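PDB 5JP6: putative polysaccharide deacetylase, which probably removes N-acetyl groups from peptidoglycan sugars as a zinc-dependent carbohydrate esterase of family 4. Local coordinates for residues D118-E123 with Q338-E343; G164-K169 with Q327-V332; N142-P147 with K192-K197. The protein carries 1 engineered substitution. All coordinates share one frame; numbering follows the deposited sequence.

Interaction 1 of 3, residues D118-E123 with Q338-E343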
loop_
_atom_site.group_PDB
_atom_site.type_symbol
_atom_site.label_atom_id
_atom_site.label_comp_id
_atom_site.label_asym_id
_atom_site.label_seq_id
_atom_site.Cartn_x
_atom_site.Cartn_y
_atom_site.Cartn_z
ATOM N N ASP A 118 11.967 15.190 -0.887
ATOM C CA ASP A 118 11.219 16.010 0.031
ATOM C C ASP A 118 10.876 17.384 -0.559
ATOM O O ASP A 118 9.777 17.904 -0.355
ATOM C CB ASP A 118 11.953 16.151 1.358
ATOM C CG ASP A 118 12.020 14.856 2.155
ATOM O OD1 ASP A 118 11.354 13.855 1.805
ATOM O OD2 ASP A 118 12.784 14.832 3.166
ATOM N N GLU A 119 11.803 17.965 -1.305
ATOM C CA GLU A 119 11.579 19.256 -1.976
ATOM C C GLU A 119 10.491 19.116 -3.057
ATOM O O GLU A 119 9.614 19.976 -3.206
ATOM C CB GLU A 119 12.885 19.770 -2.598
ATOM C CG GLU A 119 12.694 21.037 -3.387
ATOM C CD GLU A 119 14.009 21.581 -3.928
ATOM O OE1 GLU A 119 14.923 20.798 -4.274
ATOM O OE2 GLU A 119 14.126 22.799 -4.019
ATOM N N HIS A 120 10.491 17.969 -3.746
ATOM C CA HIS A 120 9.441 17.687 -4.739
ATOM C C HIS A 120 8.071 17.686 -4.046
ATOM O O HIS A 120 7.140 18.360 -4.494
ATOM C CB HIS A 120 9.684 16.352 -5.435
ATOM C CG HIS A 120 8.489 15.835 -6.164
ATOM N ND1 HIS A 120 8.139 16.261 -7.425
ATOM C CD2 HIS A 120 7.545 14.945 -5.795
ATOM C CE1 HIS A 120 7.034 15.649 -7.808
ATOM N NE2 HIS A 120 6.660 14.841 -6.838
ATOM N N PHE A 121 7.937 16.948 -2.938
ATOM C CA PHE A 121 6.618 16.911 -2.228
ATOM C C PHE A 121 6.281 18.253 -1.602
ATOM O O PHE A 121 5.120 18.575 -1.548
ATOM C CB PHE A 121 6.520 15.760 -1.254
ATOM C CG PHE A 121 6.320 14.418 -1.949
ATOM C CD1 PHE A 121 5.160 14.064 -2.646
ATOM C CD2 PHE A 121 7.367 13.531 -1.921
ATOM C CE1 PHE A 121 5.051 12.817 -3.223
ATOM C CE2 PHE A 121 7.260 12.303 -2.488
ATOM C CZ PHE A 121 6.110 11.956 -3.165
ATOM N N ASP A 122 7.272 19.057 -1.215
ATOM C CA ASP A 122 7.012 20.429 -0.762
ATOM C C ASP A 122 6.327 21.226 -1.867
ATOM O O ASP A 122 5.324 21.926 -1.655
ATOM C CB ASP A 122 8.305 21.139 -0.387
ATOM C CG ASP A 122 8.924 20.648 0.923
ATOM O OD1 ASP A 122 8.265 19.931 1.722
ATOM O OD2 ASP A 122 10.114 21.004 1.159
ATOM N N GLU A 123 6.887 21.115 -3.060
ATOM C CA GLU A 123 6.368 21.866 -4.214
ATOM C C GLU A 123 4.958 21.406 -4.568
ATOM O O GLU A 123 4.046 22.215 -4.815
ATOM C CB GLU A 123 7.289 21.667 -5.412
ATOM C CG GLU A 123 8.636 22.332 -5.295
ATOM C CD GLU A 123 9.599 21.912 -6.396
ATOM O OE1 GLU A 123 9.186 21.175 -7.310
ATOM O OE2 GLU A 123 10.766 22.370 -6.384
ATOM N N GLN A 338 2.739 3.766 -0.387
ATOM C CA GLN A 338 2.975 4.743 -1.438
ATOM C C GLN A 338 2.930 6.151 -0.792
ATOM O O GLN A 338 1.877 6.612 -0.346
ATOM C CB GLN A 338 1.908 4.649 -2.525
ATOM C CG GLN A 338 2.247 5.452 -3.778
ATOM C CD GLN A 338 3.427 4.821 -4.549
ATOM O OE1 GLN A 338 3.427 3.629 -4.943
ATOM N NE2 GLN A 338 4.450 5.586 -4.703
ATOM N N ARG A 339 4.071 6.830 -0.758
ATOM C CA ARG A 339 4.133 8.137 -0.100
ATOM C C ARG A 339 3.099 9.095 -0.639
ATOM O O ARG A 339 2.403 9.790 0.133
ATOM C CB ARG A 339 5.523 8.756 -0.186
ATOM C CG ARG A 339 5.499 10.168 0.331
ATOM C CD ARG A 339 6.849 10.729 0.619
ATOM N NE ARG A 339 6.700 12.079 1.149
ATOM C CZ ARG A 339 7.689 12.930 1.330
ATOM N NH1 ARG A 339 8.930 12.556 1.096
ATOM N NH2 ARG A 339 7.424 14.130 1.816
ATOM N N ARG A 340 2.947 9.130 -1.957
ATOM C CA ARG A 340 2.083 10.160 -2.538
ATOM C C ARG A 340 0.631 9.964 -2.115
ATOM O O ARG A 340 -0.093 10.923 -1.970
ATOM C CB ARG A 340 2.207 10.173 -4.046
ATOM C CG ARG A 340 1.596 11.385 -4.708
ATOM C CD ARG A 340 1.964 11.400 -6.189
ATOM N NE ARG A 340 3.383 11.261 -6.470
ATOM C CZ ARG A 340 4.263 12.264 -6.638
ATOM N NH1 ARG A 340 3.928 13.521 -6.463
ATOM N NH2 ARG A 340 5.496 11.990 -6.981
ATOM N N THR A 341 0.250 8.713 -1.879
ATOM C CA THR A 341 -1.085 8.433 -1.359
ATOM C C THR A 341 -1.306 9.050 0.014
ATOM O O THR A 341 -2.383 9.652 0.277
ATOM C CB THR A 341 -1.344 6.929 -1.382
ATOM O OG1 THR A 341 -1.283 6.474 -2.736
ATOM C CG2 THR A 341 -2.700 6.542 -0.756
ATOM N N ALA A 342 -0.298 8.957 0.887
ATOM C CA ALA A 342 -0.394 9.627 2.204
ATOM C C ALA A 342 -0.448 11.162 1.990
ATOM O O ALA A 342 -1.227 11.869 2.666
ATOM C CB ALA A 342 0.753 9.216 3.121
ATOM N N GLU A 343 0.351 11.698 1.043
ATOM C CA GLU A 343 0.383 13.130 0.834
ATOM C C GLU A 343 -0.971 13.683 0.394
ATOM O O GLU A 343 -1.294 14.818 0.720
ATOM C CB GLU A 343 1.430 13.499 -0.236
ATOM C CG GLU A 343 2.871 13.198 0.143
ATOM C CD GLU A 343 3.478 14.229 1.076
ATOM O OE1 GLU A 343 3.046 15.412 1.125
ATOM O OE2 GLU A 343 4.474 13.864 1.766
HETATM O O HOH W 1 8.302 16.863 1.943
HETATM O O HOH W 2 2.879 16.702 -1.291
#
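A salt-bridge network of D118, R339 and E343, with the ring of F121 laid against its central arginine, joins helix 110-126 to the first turn of helix 339-354. The guanidinium of R339 is the shared element. Its NH1 donates to D118 OD1 at 2.8 Å with an N-H...O angle of 159°, while NE and NH2 grip the single atom E343 OE2 side-on, NE at 2.9 Å. D118 OD1 and E343 OE2 both lie near the guanidinium plane, at its edge, so a face is left to F121: CD2 of that ring stands 3.3 Å from R339 CZ, and the two planes are 27° apart. R339 keeps CG anti to the backbone N and runs extended to NE, which lays its CG over the ring of F121 in a CH-pi contact. Water 1 adds a bridge, giving a proton to D118 O and accepting one from R339 NH2. The opposite face of F121 is covered by H120 CD2, within the same helix. R340 grips H120 NE2 end-on with NH1 and NH2, each at 3.1 Å, NH1 near the imidazole plane and NH2 tilted from it, the two planes being nearly perpendicular. R340 NH1 also donates to N313 OD1, and the guanidinium face lies against F121 CE1. E94 and R98 extend the network at R339 and D118, and R125 pairs with E343. The axes of the two short helical segments approach to 11.8 Å at a crossing angle of -32°, so long side chains span the gap; helix 313-327 borders F121 and R340, and Y183 of helix 183-193 touches R339.

Interaction 2 of 3, residues G164-K169 with Q327-V332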
loop_
_atom_site.group_PDB
_atom_site.type_symbol
_atom_site.label_atom_id
_atom_site.label_comp_id
_atom_site.label_asym_id
_atom_site.label_seq_id
_atom_site.Cartn_x
_atom_site.Cartn_y
_atom_site.Cartn_z
ATOM N N GLY A 164 -18.564 -4.788 -2.902
ATOM C CA GLY A 164 -18.841 -4.968 -1.476
ATOM C C GLY A 164 -20.274 -4.802 -1.007
ATOM O O GLY A 164 -20.515 -4.662 0.187
ATOM N N ASP A 165 -21.210 -4.776 -1.947
ATOM C CA ASP A 165 -22.653 -4.697 -1.656
ATOM C C ASP A 165 -23.029 -3.399 -0.934
ATOM O O ASP A 165 -24.051 -3.309 -0.243
ATOM C CB ASP A 165 -23.141 -5.930 -0.883
ATOM C CG ASP A 165 -22.815 -7.224 -1.602
ATOM O OD1 ASP A 165 -23.344 -7.429 -2.678
ATOM O OD2 ASP A 165 -21.969 -7.997 -1.116
ATOM N N VAL A 166 -22.231 -2.360 -1.182
ATOM C CA VAL A 166 -22.521 -1.072 -0.585
ATOM C C VAL A 166 -23.547 -0.281 -1.417
ATOM O O VAL A 166 -23.844 -0.625 -2.576
ATOM C CB VAL A 166 -21.253 -0.228 -0.364
ATOM C CG1 VAL A 166 -20.279 -0.963 0.559
ATOM C CG2 VAL A 166 -20.595 0.131 -1.676
ATOM N N ALA A 167 -24.087 0.780 -0.814
ATOM C CA ALA A 167 -25.114 1.628 -1.454
ATOM C C ALA A 167 -24.489 2.630 -2.434
ATOM O O ALA A 167 -23.260 2.844 -2.426
ATOM C CB ALA A 167 -25.950 2.342 -0.401
ATOM N N ARG A 168 -25.337 3.282 -3.239
ATOM C CA ARG A 168 -24.863 4.367 -4.091
ATOM C C ARG A 168 -24.160 5.416 -3.196
ATOM O O ARG A 168 -24.603 5.723 -2.061
ATOM C CB ARG A 168 -25.988 5.001 -4.919
ATOM C CG ARG A 168 -27.053 5.739 -4.119
ATOM C CD ARG A 168 -28.108 6.428 -5.023
ATOM N NE ARG A 168 -27.526 7.409 -5.951
ATOM C CZ ARG A 168 -27.243 8.682 -5.656
ATOM N NH1 ARG A 168 -27.480 9.173 -4.438
ATOM N NH2 ARG A 168 -26.712 9.472 -6.588
ATOM N N LYS A 169 -23.050 5.922 -3.727
ATOM C CA LYS A 169 -22.235 6.972 -3.114
ATOM C C LYS A 169 -21.568 6.549 -1.808
ATOM O O LYS A 169 -21.150 7.378 -1.002
ATOM C CB LYS A 169 -22.980 8.303 -3.011
ATOM C CG LYS A 169 -23.449 8.753 -4.397
ATOM C CD LYS A 169 -23.847 10.182 -4.466
ATOM C CE LYS A 169 -22.641 11.038 -4.725
ATOM N NZ LYS A 169 -23.083 12.432 -4.966
ATOM N N GLN A 327 -17.543 4.926 -11.254
ATOM C CA GLN A 327 -18.115 3.741 -10.634
ATOM C C GLN A 327 -19.331 4.048 -9.772
ATOM O O GLN A 327 -20.239 3.217 -9.669
ATOM C CB GLN A 327 -17.059 3.014 -9.793
ATOM C CG GLN A 327 -15.969 2.394 -10.612
ATOM C CD GLN A 327 -16.480 1.245 -11.452
ATOM O OE1 GLN A 327 -17.154 0.340 -10.947
ATOM N NE2 GLN A 327 -16.214 1.295 -12.728
ATOM N N GLY A 328 -19.307 5.190 -9.082
ATOM C CA GLY A 328 -20.407 5.630 -8.230
ATOM C C GLY A 328 -20.431 5.093 -6.817
ATOM O O GLY A 328 -21.096 5.655 -5.940
ATOM N N ARG A 329 -19.778 3.943 -6.621
ATOM C CA ARG A 329 -19.707 3.273 -5.323
ATOM C C ARG A 329 -18.674 2.158 -5.421
ATOM O O ARG A 329 -18.280 1.748 -6.523
ATOM C CB ARG A 329 -21.062 2.647 -4.943
ATOM C CG ARG A 329 -21.315 1.330 -5.669
ATOM C CD ARG A 329 -22.679 0.789 -5.316
ATOM N NE ARG A 329 -23.746 1.451 -6.031
ATOM C CZ ARG A 329 -25.033 1.172 -5.839
ATOM N NH1 ARG A 329 -25.396 0.279 -4.929
ATOM N NH2 ARG A 329 -25.946 1.794 -6.547
ATOM N N GLY A 330 -18.254 1.648 -4.272
ATOM C CA GLY A 330 -17.480 0.412 -4.256
ATOM C C GLY A 330 -16.234 0.495 -3.440
ATOM O O GLY A 330 -16.207 1.182 -2.431
ATOM N N ILE A 331 -15.250 -0.305 -3.841
ATOM C CA ILE A 331 -14.038 -0.546 -3.080
ATOM C C ILE A 331 -12.872 0.085 -3.810
ATOM O O ILE A 331 -12.629 -0.213 -4.985
ATOM C CB ILE A 331 -13.791 -2.045 -2.854
ATOM C CG1 ILE A 331 -14.907 -2.646 -2.002
ATOM C CG2 ILE A 331 -12.423 -2.293 -2.216
ATOM C CD1 ILE A 331 -14.835 -4.144 -1.833
ATOM N N VAL A 332 -12.163 0.967 -3.098
ATOM C CA VAL A 332 -11.017 1.690 -3.656
ATOM C C VAL A 332 -9.721 1.003 -3.269
ATOM O O VAL A 332 -9.517 0.721 -2.079
ATOM C CB VAL A 332 -10.960 3.137 -3.122
ATOM C CG1 VAL A 332 -9.830 3.924 -3.815
ATOM C CG2 VAL A 332 -12.301 3.833 -3.304
#
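R329 reaches the loop 164-169 through two bends: chi1 of 78° sets CG between its backbone N and carbonyl carbon, and chi3, also 78°, folds the guanidinium back over the 166-168 backbone. NH1 then donates to V166 O at 3.0 Å, in the carbonyl plane and on a lone pair, with an N-H...O angle of 151°. One face of the guanidinium lies flat on the peptide link between A167 and R168: R168 N sits over its centre, 3.4 Å from R329 CZ. At the root of the side chain, R329 CB comes within 3.3 Å of A167 O. R329 has a second deposited conformer, so these details belong to the one described. The backbone adds a separate tie, K169 N to G328 O at 3.0 Å. G328, with positive phi, has just left helix 313-327. Farther along, V166 CG2 packs 3.8 Å from G330 N, and the CD1 end of I331 approaches G164 N at 3.9 Å. G330 has backbone angles that call for glycine. The contact thus joins the approach to strand 170-176 with the start of strand 330-335, its parallel neighbour, as G330 goes on to pair with E170 and V172. The V166 side chain packs on V172 and, in strand 358-364, on V360 and L362, while N302 holds the backbone of R329 and I331 beside strand 303-304.

Interaction 3 of 3, residues N142-P147 with K192-K197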
loop_
_atom_site.group_PDB
_atom_site.type_symbol
_atom_site.label_atom_id
_atom_site.label_comp_id
_atom_site.label_asym_id
_atom_site.label_seq_id
_atom_site.Cartn_x
_atom_site.Cartn_y
_atom_site.Cartn_z
ATOM N N ASN A 142 -8.944 19.829 7.479
ATOM C CA ASN A 142 -10.258 19.154 7.496
ATOM C C ASN A 142 -10.902 19.246 8.843
ATOM O O ASN A 142 -10.321 18.807 9.821
ATOM C CB ASN A 142 -10.144 17.680 7.088
ATOM C CG ASN A 142 -9.910 17.486 5.622
ATOM O OD1 ASN A 142 -10.228 18.364 4.818
ATOM N ND2 ASN A 142 -9.414 16.246 5.233
ATOM N N SER A 143 -12.115 19.778 8.882
ATOM C CA SER A 143 -12.901 19.846 10.138
ATOM C C SER A 143 -14.338 19.483 9.823
ATOM O O SER A 143 -15.276 20.218 10.116
ATOM C CB SER A 143 -12.832 21.220 10.759
ATOM O OG SER A 143 -13.011 22.122 9.729
ATOM N N PHE A 144 -14.488 18.326 9.232
ATOM C CA PHE A 144 -15.786 17.674 9.024
ATOM C C PHE A 144 -15.653 16.261 9.551
ATOM O O PHE A 144 -14.542 15.797 9.812
ATOM C CB PHE A 144 -16.235 17.670 7.547
ATOM C CG PHE A 144 -15.368 16.855 6.640
ATOM C CD1 PHE A 144 -14.246 17.422 6.005
ATOM C CD2 PHE A 144 -15.627 15.505 6.461
ATOM C CE1 PHE A 144 -13.418 16.641 5.213
ATOM C CE2 PHE A 144 -14.836 14.740 5.630
ATOM C CZ PHE A 144 -13.744 15.289 4.998
ATOM N N ARG A 145 -16.771 15.570 9.629
ATOM C CA ARG A 145 -16.787 14.224 10.160
ATOM C C ARG A 145 -17.702 13.359 9.292
ATOM O O ARG A 145 -18.890 13.684 9.152
ATOM C CB ARG A 145 -17.300 14.263 11.593
ATOM C CG ARG A 145 -17.410 12.939 12.306
ATOM C CD ARG A 145 -17.960 13.160 13.711
ATOM N NE ARG A 145 -17.973 11.935 14.506
ATOM C CZ ARG A 145 -18.906 10.982 14.421
ATOM N NH1 ARG A 145 -19.917 11.090 13.561
ATOM N NH2 ARG A 145 -18.823 9.898 15.198
ATOM N N PHE A 146 -17.179 12.296 8.696
ATOM C CA PHE A 146 -18.023 11.307 8.045
ATOM C C PHE A 146 -18.831 10.608 9.186
ATOM O O PHE A 146 -18.296 10.330 10.272
ATOM C CB PHE A 146 -17.186 10.233 7.290
ATOM C CG PHE A 146 -16.540 10.712 6.004
ATOM C CD1 PHE A 146 -17.325 10.973 4.873
ATOM C CD2 PHE A 146 -15.145 10.869 5.887
ATOM C CE1 PHE A 146 -16.741 11.367 3.688
ATOM C CE2 PHE A 146 -14.593 11.288 4.676
ATOM C CZ PHE A 146 -15.385 11.535 3.599
ATOM N N PRO A 147 -20.111 10.297 8.930
ATOM C CA PRO A 147 -20.848 9.477 9.908
ATOM C C PRO A 147 -20.275 8.096 10.045
ATOM O O PRO A 147 -19.677 7.562 9.106
ATOM C CB PRO A 147 -22.270 9.399 9.322
ATOM C CG PRO A 147 -22.139 9.730 7.873
ATOM C CD PRO A 147 -20.867 10.518 7.674
ATOM N N LYS A 192 -8.453 9.519 10.798
ATOM C CA LYS A 192 -8.991 9.780 12.116
ATOM C C LYS A 192 -9.615 11.177 12.210
ATOM O O LYS A 192 -10.656 11.361 12.874
ATOM C CB LYS A 192 -7.947 9.574 13.208
ATOM C CG LYS A 192 -8.509 9.706 14.619
ATOM C CD LYS A 192 -7.456 9.379 15.668
ATOM C CE LYS A 192 -8.052 9.601 17.052
ATOM N NZ LYS A 192 -7.058 9.572 18.160
ATOM N N GLU A 193 -8.968 12.171 11.583
ATOM C CA GLU A 193 -9.446 13.566 11.615
ATOM C C GLU A 193 -10.889 13.709 11.154
ATOM O O GLU A 193 -11.592 14.646 11.591
ATOM C CB GLU A 193 -8.618 14.471 10.620
ATOM C CG GLU A 193 -7.300 14.816 11.094
ATOM C CD GLU A 193 -6.466 15.569 10.060
ATOM O OE1 GLU A 193 -6.614 15.542 8.770
ATOM O OE2 GLU A 193 -5.568 16.135 10.595
ATOM N N VAL A 194 -11.294 12.825 10.236
ATOM C CA VAL A 194 -12.621 12.909 9.630
ATOM C C VAL A 194 -13.510 11.693 9.970
ATOM O O VAL A 194 -14.556 11.470 9.339
ATOM C CB VAL A 194 -12.513 13.141 8.106
ATOM C CG1 VAL A 194 -11.791 14.448 7.819
ATOM C CG2 VAL A 194 -11.847 11.950 7.397
ATOM N N ASN A 195 -13.085 10.902 10.954
ATOM C CA ASN A 195 -13.855 9.727 11.423
ATOM C C ASN A 195 -14.036 8.670 10.354
ATOM O O ASN A 195 -15.006 7.953 10.388
ATOM C CB ASN A 195 -15.199 10.140 12.002
ATOM C CG ASN A 195 -15.913 9.016 12.705
ATOM O OD1 ASN A 195 -15.314 8.305 13.510
ATOM N ND2 ASN A 195 -17.195 8.826 12.395
ATOM N N ALA A 196 -13.084 8.569 9.425
ATOM C CA ALA A 196 -13.128 7.533 8.408
ATOM C C ALA A 196 -12.435 6.273 8.893
ATOM O O ALA A 196 -11.357 6.343 9.492
ATOM C CB ALA A 196 -12.485 7.985 7.107
ATOM N N LYS A 197 -13.038 5.122 8.596
ATOM C CA LYS A 197 -12.405 3.834 8.886
ATOM C C LYS A 197 -12.051 3.206 7.548
ATOM O O LYS A 197 -12.661 3.507 6.531
ATOM C CB LYS A 197 -13.357 2.933 9.671
ATOM C CG LYS A 197 -13.817 3.536 10.984
ATOM C CD LYS A 197 -12.667 3.749 11.950
ATOM C CE LYS A 197 -13.171 4.242 13.311
ATOM N NZ LYS A 197 -13.873 5.575 13.232
HETATM O O HOH W 3 -8.021 14.244 6.760
HETATM O O HOH W 4 -17.088 6.769 9.267
#
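N142 lies in the loop between helix 110-126 and strand 150-153, which runs past the Schellman motif closing helix 183-193, in the NodB-type deacetylase fold. Its CB packs 3.7 Å from V194 CG1, and its ND2 reaches E193 OE1 through water 3; the same ND2 also donates to P346 O, and E193 OE1 is further bound by S140. F144 comes next. With CG between the backbone N and carbonyl carbon, its ring swings over V194, whose CG1 lies 3.8 Å from the ring centroid and 21° off the normal, a CH-pi contact over the face. F144 O meanwhile receives a CA-H...O contact from V194. The ring of F144 also stacks on Y353, linking the loop to helix 339-354. R145 extends its chain from CG to NE and lays one face of its guanidinium over the N195 amide, the planes 19° apart. The 3.4 Å between R145 NH2 and N195 ND2 is a stacking distance between two donors, not a hydrogen bond. At F146 the backbone N donates to V194 O at 2.8 Å, while the ring runs alongside V194, CD2 lying 3.8 Å from V194 CG2, and also meets A196 CB. L352 and V359 flank the same ring. P147 O is bridged to N195 O by water 4. N195, the positive-phi C-prime residue whose N bonds to K192 O, returns the grip: its ND2, also bonded to D148, donates to F146 O at 2.8 Å and 169°, with F146 O in the plane of the N195 amide and ND2 nearly on the line of the C=O bond.

Helix 339-354 relates the three contacts: its first turn belongs to interaction 1, it follows strand 330-335 of interaction 2, and its later residues P346, L349, R350, L352 and Y353 meet interaction 3. Nearest atoms stay about 8 to 9 Å apart, so none touches another; centres lie about 28 Å (1 and 2), 22 Å (1 and 3) and 19 Å (2 and 3) apart. Interaction 2 comes nearest the metal region: the side chain of I331 is about 8 Å from that of D176, zinc-binding in a structure of this protein but not bound to the metal here, and about 13 Å from the zinc ion, which D177, H227 and Y280 bind. Interactions 1 and 3 lie away from this site.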